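Local coordinates for protein group II chitinase (Ostrinia furnacalis, PDB 6JAV) that probably hydrolyses chitin as an endochitinase, this chain being the first catalytic domain, of glycoside hydrolase family 18, from a longer chitin-binding protein, at residues M196-H201 with P249-S254; G209-L214 with W319-D324; H263-P268 with Q307-Y312. All blocks are in the same frame, centred on the assembly; numbering follows the deposited sequence.

Contact 1. Residues M196-H201 with P249-S254; sequences MTYDYH and PMYGQS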
ATOM      1  N   MET A 196      -2.221   5.611   0.356  1.00  9.35           N
ATOM      2  CA  MET A 196      -0.875   5.038   0.283  1.00 10.03           C
ATOM      3  C   MET A 196       0.140   6.077   0.771  1.00  9.30           C
ATOM      4  O   MET A 196       0.918   6.638  -0.012  1.00  9.67           O
ATOM      5  CB  MET A 196      -0.585   4.559  -1.127  1.00 11.59           C
ATOM      6  CG  MET A 196      -1.482   3.379  -1.462  1.00 10.13           C
ATOM      7  SD  MET A 196      -1.070   2.601  -3.021  1.00 22.73           S
ATOM      8  CE  MET A 196      -1.783   3.780  -3.883  1.00  6.42           C
ATOM      9  N   THR A 197       0.126   6.288   2.103  1.00  8.86           N
ATOM     10  CA  THR A 197       0.984   7.259   2.806  1.00  8.61           C
ATOM     11  C   THR A 197       2.410   6.727   2.924  1.00  9.81           C
ATOM     12  O   THR A 197       2.967   6.571   4.027  1.00 11.27           O
ATOM     13  CB  THR A 197       0.385   7.640   4.168  1.00  8.90           C
ATOM     14  OG1 THR A 197      -0.239   6.485   4.757  1.00 11.60           O
ATOM     15  CG2 THR A 197      -0.704   8.715   4.014  1.00 10.71           C
ATOM     16  N   TYR A 198       3.020   6.459   1.778  1.00  9.08           N
ATOM     17  CA  TYR A 198       4.388   5.978   1.696  1.00  9.88           C
ATOM     18  C   TYR A 198       4.877   6.217   0.280  1.00 10.56           C
ATOM     19  O   TYR A 198       4.141   6.696  -0.590  1.00 10.64           O
ATOM     20  CB  TYR A 198       4.517   4.497   2.123  1.00 11.39           C
ATOM     21  CG  TYR A 198       3.459   3.555   1.550  1.00  8.07           C
ATOM     22  CD1 TYR A 198       3.449   3.221   0.214  1.00 10.88           C
ATOM     23  CD2 TYR A 198       2.464   3.024   2.372  1.00 10.29           C
ATOM     24  CE1 TYR A 198       2.466   2.353  -0.302  1.00 11.99           C
ATOM     25  CE2 TYR A 198       1.490   2.151   1.860  1.00 10.79           C
ATOM     26  CZ  TYR A 198       1.511   1.830   0.541  1.00 12.03           C
ATOM     27  OH  TYR A 198       0.553   0.972   0.036  1.00 13.87           O
ATOM     28  N   ASP A 199       6.147   5.891   0.054  1.00 11.57           N
ATOM     29  CA  ASP A 199       6.835   6.232  -1.196  1.00  9.95           C
ATOM     30  C   ASP A 199       6.832   7.739  -1.457  1.00 11.56           C
ATOM     31  O   ASP A 199       6.827   8.169  -2.612  1.00 12.61           O
ATOM     32  CB  ASP A 199       6.290   5.458  -2.403  1.00 11.01           C
ATOM     33  CG  ASP A 199       6.600   3.982  -2.327  1.00 14.15           C
ATOM     34  OD1 ASP A 199       7.448   3.580  -1.493  1.00 13.61           O
ATOM     35  OD2 ASP A 199       5.960   3.218  -3.083  1.00 16.88           O
ATOM     36  N   TYR A 200       6.879   8.543  -0.389  1.00 10.25           N
ATOM     37  CA  TYR A 200       7.031   9.982  -0.589  1.00 11.35           C
ATOM     38  C   TYR A 200       8.399  10.317  -1.147  1.00 12.99           C
ATOM     39  O   TYR A 200       8.555  11.350  -1.807  1.00 14.20           O
ATOM     40  CB  TYR A 200       6.880  10.698   0.738  1.00 10.49           C
ATOM     41  CG  TYR A 200       5.466  10.791   1.252  1.00 11.48           C
ATOM     42  CD1 TYR A 200       4.583  11.774   0.780  1.00 10.78           C
ATOM     43  CD2 TYR A 200       5.012   9.910   2.231  1.00 10.85           C
ATOM     44  CE1 TYR A 200       3.307  11.874   1.276  1.00 11.26           C
ATOM     45  CE2 TYR A 200       3.733  10.007   2.749  1.00 10.59           C
ATOM     46  CZ  TYR A 200       2.875  10.997   2.265  1.00  9.59           C
ATOM     47  OH  TYR A 200       1.617  11.066   2.801  1.00 10.56           O
ATOM     48  N   HIS A 201       9.390   9.457  -0.901  1.00 11.23           N
ATOM     49  CA  HIS A 201      10.774   9.670  -1.325  1.00 11.54           C
ATOM     50  C   HIS A 201      11.364   8.336  -1.741  1.00 14.15           C
ATOM     51  O   HIS A 201      10.938   7.278  -1.264  1.00 13.09           O
ATOM     52  CB  HIS A 201      11.600  10.298  -0.193  1.00 11.04           C
ATOM     53  CG  HIS A 201      11.111  11.664   0.174  1.00 12.02           C
ATOM     54  ND1 HIS A 201      11.187  12.727  -0.707  1.00 15.16           N
ATOM     55  CD2 HIS A 201      10.473  12.120   1.274  1.00 14.40           C
ATOM     56  CE1 HIS A 201      10.628  13.788  -0.145  1.00 17.82           C
ATOM     57  NE2 HIS A 201      10.197  13.451   1.058  1.00 17.29           N
ATOM     58  N   PRO A 249       4.260   1.357   5.508  1.00  9.15           N
ATOM     59  CA  PRO A 249       5.164   0.476   4.737  1.00 10.53           C
ATOM     60  C   PRO A 249       5.886  -0.530   5.626  1.00 10.23           C
ATOM     61  O   PRO A 249       6.448  -0.182   6.673  1.00 10.53           O
ATOM     62  CB  PRO A 249       6.168   1.459   4.115  1.00 10.73           C
ATOM     63  CG  PRO A 249       6.274   2.563   5.155  1.00 10.62           C
ATOM     64  CD  PRO A 249       4.874   2.675   5.800  1.00  9.56           C
ATOM     65  N   MET A 250       5.890  -1.788   5.184  1.00  8.01           N
ATOM     66  CA  MET A 250       6.668  -2.853   5.808  1.00  8.87           C
ATOM     67  C   MET A 250       8.013  -3.031   5.124  1.00 10.68           C
ATOM     68  O   MET A 250       8.561  -4.151   5.090  1.00 10.80           O
ATOM     69  CB  MET A 250       5.887  -4.178   5.740  1.00  9.86           C
ATOM     70  CG  MET A 250       4.430  -4.102   6.297  1.00 10.34           C
ATOM     71  SD  MET A 250       4.267  -4.002   8.083  1.00 11.46           S
ATOM     72  CE  MET A 250       4.191  -2.216   8.328  1.00 11.93           C
ATOM     73  N   TYR A 251       8.506  -1.979   4.483  1.00  9.96           N
ATOM     74  CA  TYR A 251       9.713  -2.020   3.678  1.00  9.75           C
ATOM     75  C   TYR A 251      10.347  -0.635   3.711  1.00 10.12           C
ATOM     76  O   TYR A 251       9.765   0.339   4.211  1.00 10.78           O
ATOM     77  CB  TYR A 251       9.380  -2.405   2.213  1.00  9.83           C
ATOM     78  CG  TYR A 251       8.532  -1.335   1.543  1.00 10.69           C
ATOM     79  CD1 TYR A 251       7.150  -1.335   1.685  1.00 11.42           C
ATOM     80  CD2 TYR A 251       9.132  -0.313   0.806  1.00 10.09           C
ATOM     81  CE1 TYR A 251       6.363  -0.329   1.110  1.00 12.02           C
ATOM     82  CE2 TYR A 251       8.376   0.708   0.252  1.00 11.74           C
ATOM     83  CZ  TYR A 251       6.987   0.674   0.409  1.00 12.13           C
ATOM     84  OH  TYR A 251       6.207   1.660  -0.161  1.00 16.82           O
ATOM     85  N   GLY A 252      11.545  -0.558   3.142  1.00  9.73           N
ATOM     86  CA  GLY A 252      12.233   0.704   3.019  1.00 10.32           C
ATOM     87  C   GLY A 252      12.616   1.010   1.588  1.00 10.13           C
ATOM     88  O   GLY A 252      12.676   0.133   0.723  1.00 11.11           O
ATOM     89  N   GLN A 253      12.855   2.304   1.345  1.00 11.19           N
ATOM     90  CA  GLN A 253      13.444   2.768   0.100  1.00 10.84           C
ATOM     91  C   GLN A 253      14.948   2.889   0.290  1.00 11.92           C
ATOM     92  O   GLN A 253      15.418   3.492   1.270  1.00 12.24           O
ATOM     93  CB  GLN A 253      12.859   4.121  -0.309  1.00 11.88           C
ATOM     94  CG  GLN A 253      11.409   4.026  -0.800  1.00 11.73           C
ATOM     95  CD  GLN A 253      11.269   3.494  -2.223  1.00 14.29           C
ATOM     96  OE1 GLN A 253      12.229   3.467  -3.012  1.00 15.45           O
ATOM     97  NE2 GLN A 253      10.049   3.076  -2.577  1.00 15.97           N
ATOM     98  N   SER A 254      15.699   2.291  -0.633  1.00 12.19           N
ATOM     99  CA  SER A 254      17.151   2.254  -0.519  1.00 11.52           C
ATOM    100  C   SER A 254      17.806   3.083  -1.612  1.00 13.87           C
ATOM    101  O   SER A 254      17.245   3.301  -2.687  1.00 14.26           O
ATOM    102  CB  SER A 254      17.665   0.815  -0.600  1.00 12.59           C
ATOM    103  OG  SER A 254      17.483   0.355  -1.912  1.00 13.09           O
TER

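Contact 2. Residues G209-L214 with W319-D324; sequences GHVAPL and WVSFDD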
ATOM      1  N   GLY A 209      15.928  10.534   1.356  1.00 15.14           N
ATOM      2  CA  GLY A 209      14.764  11.028   2.073  1.00 14.21           C
ATOM      3  C   GLY A 209      14.022   9.841   2.644  1.00 11.66           C
ATOM      4  O   GLY A 209      14.348   8.682   2.351  1.00 13.66           O
ATOM      5  N   HIS A 210      13.026  10.139   3.475  1.00 12.14           N
ATOM      6  CA  HIS A 210      12.294   9.072   4.152  1.00 10.37           C
ATOM      7  C   HIS A 210      11.132   8.544   3.317  1.00 12.06           C
ATOM      8  O   HIS A 210      10.324   9.319   2.809  1.00 11.31           O
ATOM      9  CB  HIS A 210      11.779   9.503   5.523  1.00 10.80           C
ATOM     10  CG  HIS A 210      11.572   8.341   6.418  1.00 10.65           C
ATOM     11  ND1 HIS A 210      10.441   7.544   6.359  1.00 10.80           N
ATOM     12  CD2 HIS A 210      12.388   7.775   7.336  1.00 10.77           C
ATOM     13  CE1 HIS A 210      10.563   6.554   7.223  1.00 10.17           C
ATOM     14  NE2 HIS A 210      11.742   6.666   7.826  1.00 12.24           N
ATOM     15  N   VAL A 211      11.024   7.208   3.231  1.00  9.81           N
ATOM     16  CA  VAL A 211       9.898   6.570   2.540  1.00 10.83           C
ATOM     17  C   VAL A 211       8.532   7.109   2.988  1.00  9.64           C
ATOM     18  O   VAL A 211       7.594   7.177   2.185  1.00 10.62           O
ATOM     19  CB  VAL A 211      10.006   5.032   2.662  1.00 11.36           C
ATOM     20  CG1 VAL A 211       9.972   4.553   4.105  1.00 11.05           C
ATOM     21  CG2 VAL A 211       8.900   4.342   1.818  1.00 10.99           C
ATOM     22  N   ALA A 212       8.365   7.429   4.272  1.00 10.06           N
ATOM     23  CA  ALA A 212       7.019   7.659   4.816  1.00  9.24           C
ATOM     24  C   ALA A 212       7.042   8.574   6.039  1.00  8.65           C
ATOM     25  O   ALA A 212       6.676   8.175   7.141  1.00 10.12           O
ATOM     26  CB  ALA A 212       6.330   6.325   5.121  1.00 10.79           C
ATOM     27  N   PRO A 213       7.413   9.846   5.859  1.00 10.65           N
ATOM     28  CA  PRO A 213       7.358  10.774   6.999  1.00 12.35           C
ATOM     29  C   PRO A 213       5.934  10.975   7.489  1.00 10.07           C
ATOM     30  O   PRO A 213       4.985  11.010   6.692  1.00 11.44           O
ATOM     31  CB  PRO A 213       7.894  12.089   6.423  1.00 13.89           C
ATOM     32  CG  PRO A 213       8.169  11.886   5.013  1.00 13.41           C
ATOM     33  CD  PRO A 213       7.708  10.510   4.585  1.00 11.29           C
ATOM     34  N   LEU A 214       5.794  11.104   8.816  1.00 11.14           N
ATOM     35  CA  LEU A 214       4.507  11.399   9.439  1.00  9.74           C
ATOM     36  C   LEU A 214       4.236  12.903   9.465  1.00 11.27           C
ATOM     37  O   LEU A 214       3.145  13.345   9.093  1.00 13.23           O
ATOM     38  CB  LEU A 214       4.472  10.832  10.851  1.00 12.35           C
ATOM     39  CG  LEU A 214       3.226  11.173  11.656  1.00 12.01           C
ATOM     40  CD1 LEU A 214       1.931  10.720  10.966  1.00 12.95           C
ATOM     41  CD2 LEU A 214       3.351  10.562  13.038  1.00 14.83           C
ATOM     42  N   TRP A 319      22.160   3.238   1.819  1.00 14.29           N
ATOM     43  CA  TRP A 319      21.369   4.022   2.766  1.00 13.52           C
ATOM     44  C   TRP A 319      19.902   3.630   2.578  1.00 10.40           C
ATOM     45  O   TRP A 319      19.447   3.525   1.434  1.00 13.28           O
ATOM     46  CB  TRP A 319      21.571   5.504   2.403  1.00 14.74           C
ATOM     47  CG  TRP A 319      21.130   6.575   3.363  1.00 14.88           C
ATOM     48  CD1 TRP A 319      21.943   7.335   4.191  1.00 16.43           C
ATOM     49  CD2 TRP A 319      19.809   7.117   3.503  1.00 13.35           C
ATOM     50  NE1 TRP A 319      21.189   8.276   4.862  1.00 15.84           N
ATOM     51  CE2 TRP A 319      19.878   8.162   4.460  1.00 15.31           C
ATOM     52  CE3 TRP A 319      18.557   6.797   2.936  1.00 13.43           C
ATOM     53  CZ2 TRP A 319      18.758   8.898   4.850  1.00 13.24           C
ATOM     54  CZ3 TRP A 319      17.437   7.542   3.315  1.00 14.01           C
ATOM     55  CH2 TRP A 319      17.543   8.570   4.271  1.00 14.63           C
ATOM     56  N   VAL A 320      19.168   3.407   3.668  1.00 11.15           N
ATOM     57  CA  VAL A 320      17.765   2.977   3.545  1.00 11.24           C
ATOM     58  C   VAL A 320      16.917   3.680   4.594  1.00 11.48           C
ATOM     59  O   VAL A 320      17.329   3.825   5.746  1.00 12.36           O
ATOM     60  CB  VAL A 320      17.659   1.436   3.653  1.00 11.01           C
ATOM     61  CG1 VAL A 320      18.102   0.939   5.018  1.00 11.84           C
ATOM     62  CG2 VAL A 320      16.213   0.960   3.333  1.00 12.67           C
ATOM     63  N   SER A 321      15.715   4.125   4.201  1.00 10.52           N
ATOM     64  CA  SER A 321      14.786   4.705   5.166  1.00  9.52           C
ATOM     65  C   SER A 321      13.564   3.808   5.282  1.00  9.51           C
ATOM     66  O   SER A 321      13.145   3.199   4.292  1.00 10.93           O
ATOM     67  CB  SER A 321      14.364   6.121   4.753  1.00 10.65           C
ATOM     68  OG  SER A 321      13.752   6.119   3.480  1.00 11.03           O
ATOM     69  N   PHE A 322      12.999   3.724   6.486  1.00  8.90           N
ATOM     70  CA  PHE A 322      12.009   2.690   6.786  1.00  9.73           C
ATOM     71  C   PHE A 322      11.297   3.027   8.089  1.00  9.62           C
ATOM     72  O   PHE A 322      11.654   3.974   8.800  1.00 10.37           O
ATOM     73  CB  PHE A 322      12.683   1.301   6.859  1.00  9.54           C
ATOM     74  CG  PHE A 322      13.630   1.154   8.013  1.00  9.74           C
ATOM     75  CD1 PHE A 322      14.911   1.708   7.944  1.00 11.17           C
ATOM     76  CD2 PHE A 322      13.245   0.521   9.186  1.00  9.95           C
ATOM     77  CE1 PHE A 322      15.801   1.598   9.025  1.00 11.32           C
ATOM     78  CE2 PHE A 322      14.154   0.399  10.277  1.00 12.22           C
ATOM     79  CZ  PHE A 322      15.418   0.961  10.172  1.00 11.59           C
ATOM     80  N   ASP A 323      10.265   2.245   8.399  1.00 10.83           N
ATOM     81  CA  ASP A 323       9.551   2.396   9.660  1.00  9.89           C
ATOM     82  C   ASP A 323       9.935   1.284  10.635  1.00 12.93           C
ATOM     83  O   ASP A 323       9.976   0.101  10.266  1.00 13.28           O
ATOM     84  CB  ASP A 323       8.032   2.354   9.427  1.00 11.56           C
ATOM     85  CG  ASP A 323       7.461   3.687   8.944  1.00 14.09           C
ATOM     86  OD1 ASP A 323       8.235   4.640   8.686  1.00 13.53           O
ATOM     87  OD2 ASP A 323       6.205   3.765   8.818  1.00 13.58           O
ATOM     88  N   ASP A 324      10.210   1.672  11.881  1.00 12.24           N
ATOM     89  CA  ASP A 324      10.425   0.743  12.976  1.00 12.12           C
ATOM     90  C   ASP A 324       9.198   0.682  13.889  1.00 12.26           C
ATOM     91  O   ASP A 324       8.204   1.384  13.695  1.00 11.75           O
ATOM     92  CB  ASP A 324      11.719   1.078  13.732  1.00 11.79           C
ATOM     93  CG  ASP A 324      11.693   2.446  14.435  1.00 19.64           C
ATOM     94  OD1 ASP A 324      10.743   3.243  14.314  1.00 14.01           O
ATOM     95  OD2 ASP A 324      12.697   2.750  15.122  1.00 24.61           O
TER
HETATM   96  O   HOH W   1       8.063   7.241   9.291  1.00 13.09           O

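Contact 3. Residues H263-P268 with Q307-Y312; sequences HGLNIP and QRMGPY. Unlike the reference sequence in segment 263-268: H263 (reference Asn).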
ATOM      1  N   HIS A 263      26.108  11.304   5.268  1.00 34.10           N
ATOM      2  CA  HIS A 263      25.118  10.231   5.267  1.00 30.36           C
ATOM      3  C   HIS A 263      23.777  10.635   5.872  1.00 28.17           C
ATOM      4  O   HIS A 263      23.054   9.754   6.353  1.00 26.46           O
ATOM      5  CB  HIS A 263      25.689   9.022   6.001  1.00 29.31           C
ATOM      6  CG  HIS A 263      26.458   9.383   7.231  1.00 39.22           C
ATOM      7  ND1 HIS A 263      25.866   9.957   8.338  1.00 38.53           N
ATOM      8  CD2 HIS A 263      27.778   9.284   7.518  1.00 39.42           C
ATOM      9  CE1 HIS A 263      26.785  10.175   9.262  1.00 42.94           C
ATOM     10  NE2 HIS A 263      27.953   9.779   8.788  1.00 43.54           N
ATOM     11  N   GLY A 264      23.420  11.914   5.870  1.00 24.50           N
ATOM     12  CA  GLY A 264      22.161  12.364   6.423  1.00 23.21           C
ATOM     13  C   GLY A 264      21.031  12.384   5.406  1.00 18.23           C
ATOM     14  O   GLY A 264      21.068  11.707   4.372  1.00 19.61           O
ATOM     15  N   LEU A 265      20.010  13.187   5.721  1.00 21.12           N
ATOM     16  CA  LEU A 265      18.883  13.402   4.825  1.00 19.55           C
ATOM     17  C   LEU A 265      19.285  14.367   3.721  1.00 22.86           C
ATOM     18  O   LEU A 265      20.163  15.215   3.906  1.00 22.30           O
ATOM     19  CB  LEU A 265      17.712  14.023   5.593  1.00 21.84           C
ATOM     20  CG  LEU A 265      16.976  13.200   6.648  1.00 24.66           C
ATOM     21  CD1 LEU A 265      15.951  14.087   7.360  1.00 21.53           C
ATOM     22  CD2 LEU A 265      16.311  11.970   6.014  1.00 20.71           C
ATOM     23  N   ASN A 266      18.641  14.228   2.564  1.00 18.38           N
ATOM     24  CA  ASN A 266      18.761  15.164   1.445  1.00 21.88           C
ATOM     25  C   ASN A 266      20.160  15.213   0.826  1.00 25.33           C
ATOM     26  O   ASN A 266      20.523  16.215   0.195  1.00 25.94           O
ATOM     27  CB  ASN A 266      18.257  16.565   1.812  1.00 22.05           C
ATOM     28  CG  ASN A 266      16.835  16.541   2.330  1.00 23.22           C
ATOM     29  OD1 ASN A 266      15.943  16.004   1.677  1.00 24.01           O
ATOM     30  ND2 ASN A 266      16.621  17.089   3.513  1.00 21.47           N
ATOM     31  N   ILE A 267      20.946  14.153   0.966  1.00 19.71           N
ATOM     32  CA  ILE A 267      22.293  14.092   0.388  1.00 21.04           C
ATOM     33  C   ILE A 267      22.246  13.465  -1.000  1.00 24.47           C
ATOM     34  O   ILE A 267      21.365  12.633  -1.275  1.00 19.64           O
ATOM     35  CB  ILE A 267      23.273  13.333   1.299  1.00 22.75           C
ATOM     36  CG1 ILE A 267      22.930  11.838   1.341  1.00 20.15           C
ATOM     37  CG2 ILE A 267      23.301  13.931   2.712  1.00 27.21           C
ATOM     38  CD1 ILE A 267      23.905  11.032   2.127  1.00 28.13           C
ATOM     39  N   PRO A 268      23.180  13.806  -1.897  1.00 21.00           N
ATOM     40  CA  PRO A 268      23.098  13.324  -3.281  1.00 19.66           C
ATOM     41  C   PRO A 268      23.187  11.810  -3.407  1.00 18.93           C
ATOM     42  O   PRO A 268      23.950  11.138  -2.705  1.00 22.06           O
ATOM     43  CB  PRO A 268      24.288  14.014  -3.970  1.00 21.95           C
ATOM     44  CG  PRO A 268      24.473  15.255  -3.183  1.00 24.73           C
ATOM     45  CD  PRO A 268      24.192  14.876  -1.755  1.00 26.44           C
ATOM     46  N   GLN A 307      10.320  12.217  16.351  1.00 14.57           N
ATOM     47  CA  GLN A 307       9.399  11.225  15.799  1.00 14.46           C
ATOM     48  C   GLN A 307       8.479  11.830  14.741  1.00 15.19           C
ATOM     49  O   GLN A 307       7.280  11.551  14.706  1.00 16.73           O
ATOM     50  CB  GLN A 307       8.615  10.529  16.903  1.00 18.20           C
ATOM     51  CG  GLN A 307       9.471   9.665  17.802  1.00 21.18           C
ATOM     52  CD  GLN A 307       8.827   8.340  17.985  1.00 44.04           C
ATOM     53  OE1 GLN A 307       9.132   7.401  17.251  1.00 50.25           O
ATOM     54  NE2 GLN A 307       7.870   8.258  18.917  1.00 34.92           N
ATOM     55  N   ARG A 308       9.043  12.669  13.876  1.00 14.44           N
ATOM     56  CA  ARG A 308       8.322  13.116  12.689  1.00 14.55           C
ATOM     57  C   ARG A 308       8.448  12.103  11.568  1.00 15.19           C
ATOM     58  O   ARG A 308       7.655  12.128  10.617  1.00 12.66           O
ATOM     59  CB  ARG A 308       8.886  14.453  12.200  1.00 16.12           C
ATOM     60  CG  ARG A 308       8.836  15.530  13.287  1.00 14.30           C
ATOM     61  CD  ARG A 308       9.854  16.608  13.040  1.00 14.23           C
ATOM     62  NE  ARG A 308      11.211  16.129  13.238  1.00 15.52           N
ATOM     63  CZ  ARG A 308      12.287  16.915  13.232  1.00 20.24           C
ATOM     64  NH1 ARG A 308      13.488  16.380  13.425  1.00 18.23           N
ATOM     65  NH2 ARG A 308      12.165  18.237  13.027  1.00 19.88           N
ATOM     66  N   MET A 309       9.430  11.217  11.667  1.00 14.25           N
ATOM     67  CA  MET A 309       9.615  10.173  10.671  1.00 13.33           C
ATOM     68  C   MET A 309      10.383   9.056  11.348  1.00 13.07           C
ATOM     69  O   MET A 309      11.001   9.252  12.407  1.00 13.88           O
ATOM     70  CB  MET A 309      10.398  10.689   9.476  1.00 13.39           C
ATOM     71  CG  MET A 309      11.834  11.123   9.851  1.00 14.86           C
ATOM     72  SD  MET A 309      12.761  11.744   8.463  1.00 17.16           S
ATOM     73  CE  MET A 309      12.041  13.378   8.209  1.00 22.80           C
ATOM     74  N   GLY A 310      10.333   7.880  10.723  1.00 12.85           N
ATOM     75  CA  GLY A 310      11.064   6.728  11.194  1.00 12.51           C
ATOM     76  C   GLY A 310      12.558   6.826  10.945  1.00 11.38           C
ATOM     77  O   GLY A 310      13.089   7.859  10.514  1.00 12.57           O
ATOM     78  N   PRO A 311      13.266   5.739  11.240  1.00 12.16           N
ATOM     79  CA  PRO A 311      14.731   5.744  11.120  1.00 12.44           C
ATOM     80  C   PRO A 311      15.210   5.700   9.682  1.00 10.43           C
ATOM     81  O   PRO A 311      14.489   5.384   8.729  1.00 10.77           O
ATOM     82  CB  PRO A 311      15.162   4.467  11.842  1.00 11.46           C
ATOM     83  CG  PRO A 311      13.931   3.613  11.830  1.00 21.16           C
ATOM     84  CD  PRO A 311      12.744   4.501  11.833  1.00 12.79           C
ATOM     85  N   TYR A 312      16.503   5.990   9.530  1.00 10.97           N
ATOM     86  CA  TYR A 312      17.242   5.524   8.366  1.00 10.88           C
ATOM     87  C   TYR A 312      18.482   4.787   8.852  1.00 12.97           C
ATOM     88  O   TYR A 312      18.865   4.889  10.017  1.00 13.47           O
ATOM     89  CB  TYR A 312      17.576   6.640   7.369  1.00 12.87           C
ATOM     90  CG  TYR A 312      18.466   7.746   7.907  1.00 13.66           C
ATOM     91  CD1 TYR A 312      19.850   7.626   7.849  1.00 16.59           C
ATOM     92  CD2 TYR A 312      17.919   8.919   8.426  1.00 16.22           C
ATOM     93  CE1 TYR A 312      20.671   8.650   8.311  1.00 18.99           C
ATOM     94  CE2 TYR A 312      18.752   9.955   8.895  1.00 18.08           C
ATOM     95  CZ  TYR A 312      20.107   9.798   8.830  1.00 18.68           C
ATOM     96  OH  TYR A 312      20.946  10.801   9.292  1.00 23.63           O
TER
HETATM   97  O   HOH W   2      23.830  10.651   9.568  1.00 34.61           O

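Contact 1. Residues M196-H201 with P249-S254
D199 OD1 is gripped by two donors of the facing strand. The hydroxyl Y251 OH gives it a hydrogen bond of 2.6 Å, and the amide Q253 NE2 another of 2.9 Å with an N-H...O angle of 149°. Both donors stand well out of the carboxylate plane, on opposite faces, so OD1 is clamped between them. The Y251 ring meets this oxygen with its edge, in plane, and is turned 63° from the carboxylate. D199 suits the place because a short acid can offer one oxygen to both donors. Q253 is longer and reaches it by bending at chi2 (-77°), which brings its amide nitrogen over one face of the carboxylate, at OD1.

The sequence M196-T197-Y198-D199 fits the MxYD motif of family 18, which follows the sixth strand of the TIM barrel; strand 244-257 is the neighbouring seventh. D199 also touches the bound piperidine-thienopyridine inhibitor, whose pocket probably coincides with the substrate-binding cleft, as in family relatives.

Beside the acid, Y198 CD1 lies 3.2 Å from Y251 OH, the two tyrosines crossing at about a right angle. The CB of Y198 rests 4.0 Å from P249 CB, a compact apolar partner that fits against the start of the tyrosine side chain. Further along, H201 O approaches Q253 CG at 3.3 Å and is buried without a hydrogen-bonding partner, while the H201 ring turns away and ND1 hydrogen-bonds to D205. In the second shell F284 stacks on the Y251 ring, and T197 OG1 bonds to G247 O, tying the inverse gamma turn centred on T197 to strand 244-257.

Contact 2. Residues G209-L214 with W319-D324
H210 lays its imidazole against the CB of S321, the backbone of F322 and the carboxylate of D323. From CB the chain turns so that CG stands opposite the backbone N (chi1 -156°), which carries the ring along the facing segment. CG and CD2 run past S321 CB, which sits over one face of the ring in a CH-pi contact, 3.6 Å from CD2. Toward its own segment, ND1 accepts the backbone N-H of A212 in the ring plane, at 2.9 Å and 167°. With ND1 accepting, the hydrogen is expected on NE2, consistent with its weak bonds to F322 O (2.9 Å, bent to 128°) and P311 O. Between the nitrogens, CE1 comes within 3.4 Å of D323 OD1, the carboxylate being nearly coplanar with the ring. Histidine suits the place because one flat ring can accept, donate and pack at once.

S321 is small enough to slip under this ring and still serve the backbone. Its OG donates to a lone pair of G209 O and accepts from V211 N, each at 2.9 Å. The edge of the W319 indole borders the same carbonyl, with CZ3 3.4 Å from G209 O. A water donates to both A212 O and D323 OD1, while K331 NZ forms a salt bridge with D323 OD2 and a hydrogen bond with A212 O.

The arrangement fastens the long loop after the sixth barrel strand to the hairpin strand 318-321 of the alpha+beta insertion domain, which family 18 chitinases of this kind carry after their seventh strand.

Contact 3. Residues H263-P268 with Q307-Y312
Around G264 and Y312 the two irregular segments run nearly antiparallel, their touching parts 161° apart, but even these closest CA atoms stand 8.6 Å from each other, leaving side chains to bridge the gap. Y312 does most of this. Its CG lies between the backbone N and the carbonyl carbon (chi1 62°), and the ring extends until CE1 lies 3.3 Å from H263 O and OH lies 3.5 Å from G264 CA. A long, rigid phenol suits such a reach, since its carbons pack while its hydroxyl remains at the polar border. There a water in the tyrosine ring plane sits 2.9 Å from Y312 OH; its contact with H263 ND1 is suspiciously short, so a bridge is doubtful. H263, where the reference sequence has Asn, also stacks its ring on Y314.

L265 supplies the apolar half. Its CD1 meets M309 CE at 4.1 Å, the two side chains reaching tip to tip, and M309 bends at chi3 (75°), bringing both SD and CE to the tip of L265. The other branch, L265 CD2, lies 4.2 Å from Y312 CD2, so the leucine fills the angle between methionine and tyrosine.

W319 stacks on Y312 and donates from NE1 to H263 O, fixing both sides. This partly exposed patch joins the loop after strand 244-257 to the loop between strands 300-302 and 312-315, within the alpha+beta insertion domain of family 18.

In the fold
Contacts 1 and 2 are buried, whereas contact 3 lies at the surface, farthest from the centre of the chain. The first two share the loop between strand 192-195 and helix 227-236; backbone hydrogen bonds link Y200 with V211 and, probably, Q253 with S321, the latter joining neighbouring strands 244-257 and 318-321. Between contacts 2 and 3, hydrogen bonds link W319 with H263 and L214 with R308. The chemistry shifts outward from the barrel: a carboxylate held by two donors at the inhibitor cleft, then histidine and serine bonding to backbone groups with a bridging water, and finally van der Waals packing with a water at its edge in the insertion domain.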